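Side-chain contact in binding component of ABC transporter (Wolinella succinogenes, PDB 3K4U), which binds lysine in the crystal and probably serves as the solute-binding component of an ABC transporter for amino acids: residues K197-P200 with D201-N204. Sequence-based numbering, arbitrary orientation.
Sequences KGDP and DFLN
Asn204 N donates to Pro200 O over 2.7 Å, nearly straight with an N-H...O angle of 162°, an i to i+4 backbone bond in the first turn of helix 200-216. Just ahead of Pro200, Asp199 holds the N-cap position: its OD2 accepts a weak bond of 3.4 Å from Phe202 N. CG of Asp199 lies anti to its own N and beside the carbonyl carbon (chi1 -165°), which brings the carboxylate to the Phe202 amide, while its other oxygen, OD1, lies beside Phe202 CB. Carboxylate and phenyl planes are inclined by 27°, with OD1 oblique to the ring. This is a single side-chain N-cap, with proline at the first helical position, where the missing amide proton costs no helical bond. The helix follows strand 189-195 in a lobe of the bilobal periplasmic-binding-protein fold, about 24 Å between the centre of the contact and the centre of the chain. Without the carboxylate, as with an alanine here, the amide of Phe202 would probably be left without its capping acceptor. Asp201 OD2 stands 4.2 Å from Asp199 OD2, and the helix N-terminus may ease this approach of like charges. Asp201 OD1 turns instead to Asn83 ND2 and Gly198 N of a second subunit, and Asn204 OD1 accepts from Phe84 N and Asn79 ND2 of that same subunit. On the packing side, Phe202 and Leu203 both lie against Ile195 of the preceding strand, Phe202 also touching Met42 and Leu203 touching Val85.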
loop_
_atom_site.group_PDB
_atom_site.type_symbol
_atom_site.label_atom_id
_atom_site.label_comp_id
_atom_site.label_asym_id
_atom_site.label_seq_id
_atom_site.Cartn_x
_atom_site.Cartn_y
_atom_site.Cartn_z
ATOM N N LYS E 197 -8.671 -23.554 27.852
ATOM C CA LYS E 197 -8.884 -22.186 28.179
ATOM C C LYS E 197 -8.102 -21.795 29.386
ATOM O O LYS E 197 -7.673 -22.658 30.169
ATOM C CB LYS E 197 -10.340 -21.999 28.514
ATOM C CG LYS E 197 -11.270 -22.151 27.360
ATOM C CD LYS E 197 -12.644 -22.461 27.899
ATOM C CE LYS E 197 -13.589 -21.330 27.653
ATOM N NZ LYS E 197 -14.898 -21.758 28.186
ATOM N N GLY E 198 -7.943 -20.481 29.549
ATOM C CA GLY E 198 -7.330 -19.950 30.730
ATOM C C GLY E 198 -5.837 -19.935 30.591
ATOM O O GLY E 198 -5.163 -19.610 31.561
ATOM N N ASP E 199 -5.309 -20.283 29.404
ATOM C CA ASP E 199 -3.848 -20.166 29.123
ATOM C C ASP E 199 -3.424 -19.215 27.977
ATOM O O ASP E 199 -3.207 -19.656 26.847
ATOM C CB ASP E 199 -3.207 -21.527 28.946
ATOM C CG ASP E 199 -1.669 -21.471 29.020
ATOM O OD1 ASP E 199 -1.041 -22.535 28.801
ATOM O OD2 ASP E 199 -1.079 -20.390 29.298
ATOM N N PRO E 200 -3.298 -17.907 28.279
ATOM C CA PRO E 200 -2.965 -16.871 27.283
ATOM C C PRO E 200 -1.502 -16.900 26.801
ATOM O O PRO E 200 -1.207 -16.594 25.597
ATOM C CB PRO E 200 -3.293 -15.560 28.005
ATOM C CG PRO E 200 -3.170 -15.855 29.473
ATOM C CD PRO E 200 -3.630 -17.325 29.599
ATOM N N ASP E 201 -0.606 -17.286 27.719
ATOM C CA ASP E 201 0.808 -17.522 27.408
ATOM C C ASP E 201 1.052 -18.521 26.303
ATOM O O ASP E 201 1.879 -18.309 25.432
ATOM C CB ASP E 201 1.504 -18.037 28.632
ATOM C CG ASP E 201 1.435 -17.059 29.761
ATOM O OD1 ASP E 201 1.395 -15.844 29.464
ATOM O OD2 ASP E 201 1.426 -17.490 30.936
ATOM N N PHE E 202 0.355 -19.632 26.344
ATOM C CA PHE E 202 0.660 -20.677 25.427
ATOM C C PHE E 202 0.139 -20.272 24.060
ATOM O O PHE E 202 0.821 -20.482 23.079
ATOM C CB PHE E 202 0.058 -21.993 25.933
ATOM C CG PHE E 202 0.404 -23.190 25.104
ATOM C CD1 PHE E 202 1.628 -23.310 24.528
ATOM C CD2 PHE E 202 -0.517 -24.214 24.935
ATOM C CE1 PHE E 202 1.963 -24.429 23.790
ATOM C CE2 PHE E 202 -0.201 -25.356 24.155
ATOM C CZ PHE E 202 1.056 -25.461 23.587
ATOM N N LEU E 203 -1.084 -19.723 24.009
ATOM C CA LEU E 203 -1.584 -18.938 22.847
ATOM C C LEU E 203 -0.592 -17.927 22.311
ATOM O O LEU E 203 -0.298 -17.924 21.112
ATOM C CB LEU E 203 -2.806 -18.147 23.239
ATOM C CG LEU E 203 -4.145 -18.758 22.941
ATOM C CD1 LEU E 203 -5.199 -17.829 23.477
ATOM C CD2 LEU E 203 -4.154 -18.844 21.464
ATOM N N ASN E 204 -0.061 -17.063 23.175
ATOM C CA ASN E 204 0.971 -16.154 22.710
ATOM C C ASN E 204 2.015 -16.946 21.990
ATOM O O ASN E 204 2.347 -16.621 20.865
ATOM C CB ASN E 204 1.632 -15.393 23.852
ATOM C CG ASN E 204 2.414 -14.213 23.364
ATOM O OD1 ASN E 204 3.628 -14.097 23.569
ATOM N ND2 ASN E 204 1.720 -13.318 22.696
#